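Local coordinates for glycosyl hydrolase family 2, TIM barrel domain protein (Parabacteroides merdae ATCC 43184, PDB 6DXU) that probably hydrolyses beta-glucuronides in the human gut as a beta-glucuronidase of glycoside hydrolase family 2, at residues Q370-L375 against V414-H419; I383-E388 against P420-W425; I207-S212 against T301-G306. All coordinates share one frame; numbering follows the deposited sequence.

Contact 1. Residues Q370-L375 against V414-H419; sequences QSEIIL and VQHHNH
E372 reaches H419 through two torsions: its CG stands opposite the backbone N (chi1 -169°), and the chain then bends at chi2, which carries the carboxylate over to the H416-H419 turn. There H419 NE2 donates to E372 OE2 at 2.7 Å with an N-H...O angle of 148°. The bond uses the anti lone pair of OE2, and the oxygen sits slightly out of the imidazole plane; carboxylate and ring are turned 55° against each other. The ring's other nitrogen, ND1, is hydrogen-bonded to D379, so two acids flank one imidazole, an environment that would be expected to stabilise its protonated form. L375 holds the same ring from above, its CB lying over the centre of one face, 3.6 Å from the H419 centroid. Further along, L375 CG rests on a face of H416, displaced toward the rim and 4.2 Å from that ring's centroid. One leucine thus packs on both histidines. At the edge of the H416 ring, near its plane, Q370 O approaches CE1 to 3.4 Å. A water joins the same two residues, donating a hydrogen bond to Q370 O at 2.8 Å and meeting H416 NE2 at 2.9 Å, while H416 ND1 is taken by E387. An alanine in place of H419 would probably leave the carboxylates of E372 and D379 without their shared mate and uncover L375 CB. The 370-375 backbone begins its helix at S371, the N-cap, whose OG accepts from I373 N; a type I turn runs from H416 to H419 at the close of the partner segment. The contact thus joins the start of helix 372-381 to the turn leading from helix 399-416 into strand 422-429, neighbouring elements of the helical layer that surrounds the TIM barrel.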
loop_
_atom_site.group_PDB
_atom_site.type_symbol
_atom_site.label_atom_id
_atom_site.label_comp_id
_atom_site.label_asym_id
_atom_site.label_seq_id
_atom_site.Cartn_x
_atom_site.Cartn_y
_atom_site.Cartn_z
ATOM N N GLN D 370 33.313 -6.625 -4.742
ATOM C CA GLN D 370 33.947 -7.294 -3.617
ATOM C C GLN D 370 34.377 -6.275 -2.571
ATOM O O GLN D 370 34.319 -5.067 -2.793
ATOM C CB GLN D 370 35.120 -8.159 -4.104
ATOM C CG GLN D 370 34.600 -9.375 -4.877
ATOM C CD GLN D 370 35.580 -10.537 -4.927
ATOM O OE1 GLN D 370 36.679 -10.472 -4.369
ATOM N NE2 GLN D 370 35.178 -11.611 -5.596
ATOM N N SER D 371 34.764 -6.784 -1.395
ATOM C CA SER D 371 35.227 -5.925 -0.309
ATOM C C SER D 371 36.237 -4.892 -0.800
ATOM O O SER D 371 37.141 -5.208 -1.581
ATOM C CB SER D 371 35.883 -6.783 0.776
ATOM O OG SER D 371 36.601 -5.976 1.681
ATOM N N GLU D 372 36.115 -3.658 -0.302
ATOM C CA GLU D 372 37.096 -2.642 -0.669
ATOM C C GLU D 372 38.508 -3.003 -0.209
ATOM O O GLU D 372 39.476 -2.483 -0.765
ATOM C CB GLU D 372 36.715 -1.267 -0.110
ATOM C CG GLU D 372 37.586 -0.135 -0.714
ATOM C CD GLU D 372 36.808 1.117 -1.080
ATOM O OE1 GLU D 372 35.837 1.450 -0.368
ATOM O OE2 GLU D 372 37.163 1.766 -2.090
ATOM N N ILE D 373 38.651 -3.867 0.799
ATOM C CA ILE D 373 39.978 -4.358 1.177
ATOM C C ILE D 373 40.648 -5.040 -0.013
ATOM O O ILE D 373 41.851 -4.857 -0.261
ATOM C CB ILE D 373 39.869 -5.305 2.387
ATOM C CG1 ILE D 373 39.393 -4.534 3.624
ATOM C CG2 ILE D 373 41.212 -6.010 2.665
ATOM C CD1 ILE D 373 38.911 -5.451 4.751
ATOM N N ILE D 374 39.878 -5.824 -0.771
ATOM C CA ILE D 374 40.408 -6.489 -1.958
ATOM C C ILE D 374 40.853 -5.457 -2.989
ATOM O O ILE D 374 41.944 -5.554 -3.562
ATOM C CB ILE D 374 39.363 -7.446 -2.553
ATOM C CG1 ILE D 374 38.994 -8.556 -1.560
ATOM C CG2 ILE D 374 39.877 -8.046 -3.880
ATOM C CD1 ILE D 374 40.180 -9.477 -1.186
ATOM N N LEU D 375 40.021 -4.443 -3.236
ATOM C CA LEU D 375 40.396 -3.441 -4.232
ATOM C C LEU D 375 41.645 -2.687 -3.811
ATOM O O LEU D 375 42.514 -2.402 -4.644
ATOM C CB LEU D 375 39.240 -2.467 -4.478
ATOM C CG LEU D 375 38.405 -3.386 -5.354
ATOM C CD1 LEU D 375 37.193 -3.927 -4.637
ATOM C CD2 LEU D 375 38.138 -2.815 -6.733
ATOM N N VAL D 414 30.485 4.215 -8.473
ATOM C CA VAL D 414 30.690 5.335 -7.556
ATOM C C VAL D 414 31.646 4.948 -6.434
ATOM O O VAL D 414 32.553 5.712 -6.078
ATOM C CB VAL D 414 29.334 5.821 -7.007
ATOM C CG1 VAL D 414 29.531 6.731 -5.804
ATOM C CG2 VAL D 414 28.550 6.551 -8.096
ATOM N N GLN D 415 31.474 3.752 -5.867
ATOM C CA GLN D 415 32.291 3.384 -4.714
ATOM C C GLN D 415 33.728 3.028 -5.090
ATOM O O GLN D 415 34.634 3.317 -4.308
ATOM C CB GLN D 415 31.650 2.224 -3.951
ATOM C CG GLN D 415 30.390 2.683 -3.215
ATOM C CD GLN D 415 29.553 1.546 -2.702
ATOM O OE1 GLN D 415 30.038 0.433 -2.533
ATOM N NE2 GLN D 415 28.275 1.832 -2.425
ATOM N N HIS D 416 33.969 2.421 -6.258
ATOM C CA HIS D 416 35.310 1.951 -6.622
ATOM C C HIS D 416 35.959 2.778 -7.726
ATOM O O HIS D 416 37.013 2.386 -8.245
ATOM C CB HIS D 416 35.258 0.478 -7.033
ATOM C CG HIS D 416 34.994 -0.441 -5.883
ATOM N ND1 HIS D 416 34.748 -1.791 -6.039
ATOM C CD2 HIS D 416 34.965 -0.202 -4.550
ATOM C CE1 HIS D 416 34.539 -2.333 -4.853
ATOM N NE2 HIS D 416 34.679 -1.398 -3.931
ATOM N N HIS D 417 35.371 3.929 -8.060
ATOM C CA HIS D 417 35.853 4.769 -9.159
ATOM C C HIS D 417 37.329 5.125 -9.034
ATOM O O HIS D 417 38.032 5.242 -10.045
ATOM C CB HIS D 417 35.028 6.054 -9.193
ATOM C CG HIS D 417 35.596 7.122 -10.066
ATOM N ND1 HIS D 417 36.488 8.062 -9.599
ATOM C CD2 HIS D 417 35.355 7.438 -11.362
ATOM C CE1 HIS D 417 36.809 8.885 -10.583
ATOM N NE2 HIS D 417 36.130 8.533 -11.662
ATOM N N ASN D 418 37.809 5.354 -7.815
ATOM C CA ASN D 418 39.150 5.915 -7.670
ATOM C C ASN D 418 40.258 4.876 -7.789
ATOM O O ASN D 418 41.433 5.266 -7.867
ATOM C CB ASN D 418 39.303 6.641 -6.321
ATOM C CG ASN D 418 38.301 7.785 -6.137
ATOM O OD1 ASN D 418 37.852 8.399 -7.102
ATOM N ND2 ASN D 418 37.951 8.065 -4.881
ATOM N N HIS D 419 39.940 3.580 -7.787
ATOM C CA HIS D 419 40.999 2.570 -7.784
ATOM C C HIS D 419 41.705 2.488 -9.132
ATOM O O HIS D 419 41.078 2.092 -10.121
ATOM C CB HIS D 419 40.430 1.198 -7.423
ATOM C CG HIS D 419 39.918 1.129 -6.023
ATOM N ND1 HIS D 419 40.757 1.088 -4.931
ATOM C CD2 HIS D 419 38.654 1.142 -5.532
ATOM C CE1 HIS D 419 40.030 1.065 -3.826
ATOM N NE2 HIS D 419 38.753 1.086 -4.162
HETATM O O HOH W 1 33.291 -2.710 -1.793
HETATM O O HOH W 2 32.820 0.344 -0.976
#

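Contact 2. Residues I383-E388 against P420-W425; sequences ILVWEE and PAVIIW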
loop_
_atom_site.group_PDB
_atom_site.type_symbol
_atom_site.label_atom_id
_atom_site.label_comp_id
_atom_site.label_asym_id
_atom_site.label_seq_id
_atom_site.Cartn_x
_atom_site.Cartn_y
_atom_site.Cartn_z
ATOM N N ILE D 383 47.518 -5.418 -9.498
ATOM C CA ILE D 383 46.638 -6.391 -10.141
ATOM C C ILE D 383 45.489 -5.615 -10.772
ATOM O O ILE D 383 44.702 -4.989 -10.055
ATOM C CB ILE D 383 46.102 -7.434 -9.148
ATOM C CG1 ILE D 383 47.262 -8.183 -8.487
ATOM C CG2 ILE D 383 45.122 -8.398 -9.851
ATOM C CD1 ILE D 383 46.802 -9.142 -7.369
ATOM N N LEU D 384 45.405 -5.632 -12.105
ATOM C CA LEU D 384 44.298 -4.987 -12.802
ATOM C C LEU D 384 42.988 -5.731 -12.519
ATOM O O LEU D 384 42.984 -6.926 -12.206
ATOM C CB LEU D 384 44.568 -4.940 -14.304
ATOM C CG LEU D 384 45.769 -4.067 -14.695
ATOM C CD1 LEU D 384 46.300 -4.440 -16.078
ATOM C CD2 LEU D 384 45.383 -2.600 -14.629
ATOM N N VAL D 385 41.862 -5.022 -12.646
ATOM C CA VAL D 385 40.586 -5.521 -12.136
ATOM C C VAL D 385 39.460 -5.375 -13.157
ATOM O O VAL D 385 39.263 -4.301 -13.742
ATOM C CB VAL D 385 40.202 -4.803 -10.825
ATOM C CG1 VAL D 385 38.733 -5.048 -10.458
ATOM C CG2 VAL D 385 41.108 -5.266 -9.699
ATOM N N TRP D 386 38.702 -6.462 -13.320
ATOM C CA TRP D 386 37.356 -6.490 -13.884
ATOM C C TRP D 386 36.402 -6.779 -12.730
ATOM O O TRP D 386 36.572 -7.779 -12.011
ATOM C CB TRP D 386 37.294 -7.559 -14.979
ATOM C CG TRP D 386 35.963 -8.076 -15.526
ATOM C CD1 TRP D 386 34.735 -8.144 -14.893
ATOM C CD2 TRP D 386 35.767 -8.666 -16.824
ATOM N NE1 TRP D 386 33.801 -8.719 -15.731
ATOM C CE2 TRP D 386 34.406 -9.051 -16.915
ATOM C CE3 TRP D 386 36.606 -8.900 -17.913
ATOM C CZ2 TRP D 386 33.880 -9.654 -18.052
ATOM C CZ3 TRP D 386 36.074 -9.489 -19.045
ATOM C CH2 TRP D 386 34.734 -9.869 -19.104
ATOM N N GLU D 387 35.450 -5.872 -12.505
ATOM C CA GLU D 387 34.480 -6.028 -11.432
ATOM C C GLU D 387 33.082 -5.861 -12.009
ATOM O O GLU D 387 32.816 -4.881 -12.723
ATOM C CB GLU D 387 34.751 -5.019 -10.302
ATOM C CG GLU D 387 34.019 -5.358 -8.983
ATOM C CD GLU D 387 34.369 -4.395 -7.862
ATOM O OE1 GLU D 387 34.586 -3.181 -8.125
ATOM O OE2 GLU D 387 34.437 -4.855 -6.711
ATOM N N GLU D 388 32.174 -6.794 -11.685
ATOM C CA GLU D 388 30.872 -6.842 -12.345
ATOM C C GLU D 388 29.730 -6.883 -11.337
ATOM O O GLU D 388 29.937 -7.140 -10.150
ATOM C CB GLU D 388 30.759 -8.056 -13.285
ATOM C CG GLU D 388 30.696 -9.419 -12.605
ATOM C CD GLU D 388 30.891 -10.566 -13.615
ATOM O OE1 GLU D 388 31.699 -10.399 -14.553
ATOM O OE2 GLU D 388 30.199 -11.602 -13.501
ATOM N N PRO D 420 43.004 2.775 -9.220
ATOM C CA PRO D 420 43.679 2.640 -10.523
ATOM C C PRO D 420 43.675 1.213 -11.052
ATOM O O PRO D 420 43.764 1.015 -12.271
ATOM C CB PRO D 420 45.106 3.154 -10.248
ATOM C CG PRO D 420 45.290 2.986 -8.777
ATOM C CD PRO D 420 43.923 3.243 -8.168
ATOM N N ALA D 421 43.543 0.209 -10.184
ATOM C CA ALA D 421 43.503 -1.174 -10.663
ATOM C C ALA D 421 42.345 -1.428 -11.619
ATOM O O ALA D 421 42.464 -2.256 -12.529
ATOM C CB ALA D 421 43.421 -2.138 -9.473
ATOM N N VAL D 422 41.203 -0.761 -11.427
ATOM C CA VAL D 422 40.017 -1.136 -12.194
ATOM C C VAL D 422 40.153 -0.656 -13.634
ATOM O O VAL D 422 40.399 0.530 -13.892
ATOM C CB VAL D 422 38.742 -0.571 -11.545
ATOM C CG1 VAL D 422 37.515 -0.957 -12.374
ATOM C CG2 VAL D 422 38.608 -1.056 -10.096
ATOM N N ILE D 423 39.983 -1.580 -14.578
ATOM C CA ILE D 423 39.903 -1.239 -15.995
ATOM C C ILE D 423 38.570 -1.607 -16.626
ATOM O O ILE D 423 38.282 -1.127 -17.732
ATOM C CB ILE D 423 41.037 -1.906 -16.799
ATOM C CG1 ILE D 423 41.010 -3.424 -16.546
ATOM C CG2 ILE D 423 42.372 -1.278 -16.433
ATOM C CD1 ILE D 423 41.917 -4.249 -17.482
ATOM N N ILE D 424 37.761 -2.471 -16.011
ATOM C CA ILE D 424 36.539 -2.969 -16.635
ATOM C C ILE D 424 35.410 -2.995 -15.616
ATOM O O ILE D 424 35.571 -3.539 -14.517
ATOM C CB ILE D 424 36.737 -4.378 -17.233
ATOM C CG1 ILE D 424 37.550 -4.304 -18.529
ATOM C CG2 ILE D 424 35.390 -5.047 -17.489
ATOM C CD1 ILE D 424 38.014 -5.669 -19.043
ATOM N N TRP D 425 34.263 -2.434 -15.990
ATOM C CA TRP D 425 33.018 -2.659 -15.264
ATOM C C TRP D 425 32.198 -3.697 -16.021
ATOM O O TRP D 425 31.802 -3.469 -17.170
ATOM C CB TRP D 425 32.217 -1.370 -15.105
ATOM C CG TRP D 425 32.936 -0.193 -14.449
ATOM C CD1 TRP D 425 33.152 1.042 -15.019
ATOM C CD2 TRP D 425 33.469 -0.112 -13.113
ATOM N NE1 TRP D 425 33.791 1.871 -14.126
ATOM C CE2 TRP D 425 34.003 1.194 -12.955
ATOM C CE3 TRP D 425 33.552 -1.013 -12.037
ATOM C CZ2 TRP D 425 34.596 1.627 -11.761
ATOM C CZ3 TRP D 425 34.148 -0.593 -10.857
ATOM C CH2 TRP D 425 34.675 0.715 -10.729
#
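V385 and its neighbours supply the backbone bonds that join strands 384-388 and 422-425, which run parallel at 21° to each other. V385 N donates to A421 O at 2.8 Å. V385 O is gripped twice, by I423 N at 2.9 Å and by I424 N at 3.3 Å. E387 N then returns a nearly straight bond to I424 O at 3.1 Å. The double grip marks a beta bulge: V385 pairs with V422 but W386 with I424, so I423 is an extra residue in its strand. CA-H...O contacts, among them W386 CA to I424 O, run alongside these bonds.

Apolar packing divides between the faces of the sheet. V385 CG1 meets V422 CG2 on one face. On the other, I424 CG2 lies over the five-membered ring of W386, 3.8 Å from its centroid, and I424 CD1 reaches CE3; with CG anti to the backbone N (chi1 165°), the indole is carried alongside I424. L384 CD2 and I423 CG2 touch at 3.8 Å where the side chains cross at about a right angle.

Of the polar groups, the E387 carboxylate lies nearly coplanar with the W425 indole, OE1 at the ring edge 3.8 Å from CZ3. OE1 itself is hydrogen-bonded to H416 ND1, and W425 NE1 to D460. Neighbouring parallel strands linked through helix 399-416 form a beta-alpha-beta crossover, the repeating element of the TIM barrel.

Contact 3. Residues I207-S212 against T301-G306; sequences IHLESS and TEERFG
The phenyl ring of F305 is met obliquely by two side chains of the facing strand: L209 places CD1 3.8 Å from F305 CD1, and S211 brings CB to 4.0 Å from F305 CD2. A third neighbour, F307, packs with the ring edge-to-face. F305 CG occupies the position between the backbone N and the carbonyl carbon (chi1 75°), and the ring lies between the strands, its side chain crossing L209 at about a right angle. The carboxylate of E303 is held at OE2 by N418 ND2; its aliphatic part does the packing, with CG 3.6 Å from L209 CD1. The L209 methyl is therefore wedged between an acid's methylenes and an aromatic ring. At one end of the contact I207 and T301 meet tip to tip, CD1 to CG2 at 3.7 Å. At the other, a water bonds to S211 OG at 2.9 Å and donates to G306 O at 2.6 Å, bridging the two strands. Strands 207-212 and 301-305 run in the same general direction, 28° apart, with axes 8.4 Å from each other at closest approach, too far for backbone pairing. Alternate residues, I207, L209 and S211 against T301, E303 and F305, pack between them. Each strand borders its own antiparallel sheet, and the two sheets face each other as in the immunoglobulin-like beta-sandwich domain of family 2 glycoside hydrolases.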
loop_
_atom_site.group_PDB
_atom_site.type_symbol
_atom_site.label_atom_id
_atom_site.label_comp_id
_atom_site.label_asym_id
_atom_site.label_seq_id
_atom_site.Cartn_x
_atom_site.Cartn_y
_atom_site.Cartn_z
ATOM N N ILE D 207 34.178 11.234 -2.111
ATOM C CA ILE D 207 35.384 11.865 -2.652
ATOM C C ILE D 207 35.699 11.177 -3.967
ATOM O O ILE D 207 36.000 9.978 -3.982
ATOM C CB ILE D 207 36.587 11.760 -1.698
ATOM C CG1 ILE D 207 36.277 12.461 -0.375
ATOM C CG2 ILE D 207 37.844 12.382 -2.358
ATOM C CD1 ILE D 207 37.275 12.160 0.717
ATOM N N HIS D 208 35.644 11.921 -5.064
ATOM C CA HIS D 208 35.939 11.367 -6.383
ATOM C C HIS D 208 37.180 12.034 -6.954
ATOM O O HIS D 208 37.225 13.259 -7.086
ATOM C CB HIS D 208 34.748 11.522 -7.324
ATOM C CG HIS D 208 33.715 10.458 -7.135
ATOM N ND1 HIS D 208 32.360 10.711 -7.152
ATOM C CD2 HIS D 208 33.848 9.130 -6.903
ATOM C CE1 HIS D 208 31.702 9.582 -6.945
ATOM N NE2 HIS D 208 32.582 8.607 -6.796
ATOM N N LEU D 209 38.181 11.227 -7.280
ATOM C CA LEU D 209 39.445 11.699 -7.835
ATOM C C LEU D 209 39.466 11.314 -9.307
ATOM O O LEU D 209 39.648 10.143 -9.639
ATOM C CB LEU D 209 40.626 11.086 -7.091
ATOM C CG LEU D 209 40.561 11.247 -5.573
ATOM C CD1 LEU D 209 41.747 10.573 -4.913
ATOM C CD2 LEU D 209 40.497 12.719 -5.199
ATOM N N GLU D 210 39.246 12.285 -10.189
ATOM C CA GLU D 210 39.282 12.040 -11.627
ATOM C C GLU D 210 40.699 12.285 -12.110
ATOM O O GLU D 210 41.162 13.422 -12.094
ATOM C CB GLU D 210 38.331 12.944 -12.397
ATOM C CG GLU D 210 36.897 12.545 -12.439
ATOM C CD GLU D 210 36.112 13.513 -13.309
ATOM O OE1 GLU D 210 35.819 14.616 -12.824
ATOM O OE2 GLU D 210 35.828 13.190 -14.484
ATOM N N SER D 211 41.398 11.223 -12.493
ATOM C CA SER D 211 42.761 11.329 -12.994
ATOM C C SER D 211 42.790 10.937 -14.463
ATOM O O SER D 211 42.111 9.991 -14.874
ATOM C CB SER D 211 43.716 10.451 -12.193
ATOM O OG SER D 211 43.285 9.108 -12.212
ATOM N N SER D 212 43.566 11.683 -15.247
ATOM C CA SER D 212 43.780 11.412 -16.662
ATOM C C SER D 212 45.245 11.653 -16.982
ATOM O O SER D 212 45.938 12.401 -16.285
ATOM C CB SER D 212 42.889 12.266 -17.566
ATOM O OG SER D 212 43.027 13.641 -17.267
ATOM N N THR D 301 40.711 13.272 6.134
ATOM C CA THR D 301 40.660 11.930 5.589
ATOM C C THR D 301 41.522 11.901 4.341
ATOM O O THR D 301 41.887 12.944 3.793
ATOM C CB THR D 301 39.208 11.491 5.299
ATOM O OG1 THR D 301 39.188 10.112 4.920
ATOM C CG2 THR D 301 38.563 12.347 4.205
ATOM N N GLU D 302 41.853 10.703 3.880
ATOM C CA GLU D 302 42.688 10.628 2.696
ATOM C C GLU D 302 42.151 9.562 1.760
ATOM O O GLU D 302 41.399 8.669 2.149
ATOM C CB GLU D 302 44.161 10.359 3.024
ATOM C CG GLU D 302 44.432 9.107 3.797
ATOM C CD GLU D 302 45.928 8.896 4.015
ATOM O OE1 GLU D 302 46.557 9.736 4.693
ATOM O OE2 GLU D 302 46.477 7.905 3.484
ATOM N N GLU D 303 42.516 9.713 0.497
ATOM C CA GLU D 303 42.091 8.829 -0.569
ATOM C C GLU D 303 43.250 8.708 -1.541
ATOM O O GLU D 303 43.903 9.704 -1.861
ATOM C CB GLU D 303 40.835 9.374 -1.265
ATOM C CG GLU D 303 40.290 8.466 -2.344
ATOM C CD GLU D 303 39.336 7.414 -1.796
ATOM O OE1 GLU D 303 39.121 7.377 -0.561
ATOM O OE2 GLU D 303 38.799 6.628 -2.607
ATOM N N ARG D 304 43.504 7.494 -2.002
ATOM C CA ARG D 304 44.620 7.210 -2.881
ATOM C C ARG D 304 44.137 7.079 -4.319
ATOM O O ARG D 304 42.968 6.798 -4.591
ATOM C CB ARG D 304 45.329 5.930 -2.437
ATOM C CG ARG D 304 45.953 6.028 -1.051
ATOM C CD ARG D 304 46.741 4.774 -0.704
ATOM N NE ARG D 304 45.991 3.554 -0.999
ATOM C CZ ARG D 304 46.450 2.324 -0.771
ATOM N NH1 ARG D 304 47.656 2.154 -0.242
ATOM N NH2 ARG D 304 45.711 1.264 -1.074
ATOM N N PHE D 305 45.060 7.294 -5.249
ATOM C CA PHE D 305 44.756 7.151 -6.665
ATOM C C PHE D 305 46.063 6.910 -7.403
ATOM O O PHE D 305 47.148 7.062 -6.840
ATOM C CB PHE D 305 44.019 8.386 -7.203
ATOM C CG PHE D 305 44.908 9.596 -7.391
ATOM C CD1 PHE D 305 45.230 10.408 -6.309
ATOM C CD2 PHE D 305 45.414 9.918 -8.643
ATOM C CE1 PHE D 305 46.039 11.528 -6.470
ATOM C CE2 PHE D 305 46.239 11.037 -8.808
ATOM C CZ PHE D 305 46.537 11.838 -7.722
ATOM N N GLY D 306 45.951 6.541 -8.669
ATOM C CA GLY D 306 47.131 6.318 -9.485
ATOM C C GLY D 306 46.919 6.823 -10.895
ATOM O O GLY D 306 45.792 6.895 -11.388
HETATM O O HOH W 3 43.958 6.472 -13.234
#

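How the contacts relate
From the N terminus, contact 3 comes first, closing a loop of 88 intervening residues, 53 of them in strands and none helical, within the beta-sandwich. The chain then enters the TIM barrel. Contact 1 opens at 370-375, contact 2 opens at 383-388, contact 1 closes at 414-419 and contact 2 at 420-425, so these two cross, sharing helix 399-416 as connection. E387 joins them in space, bonding to Q370 and H416, while contact 3 precedes both in series. The turn between helix and strand links the domains: N418 bonds to E303 and to the backbone of L209, and P420 packs against G306, tying barrel to sandwich.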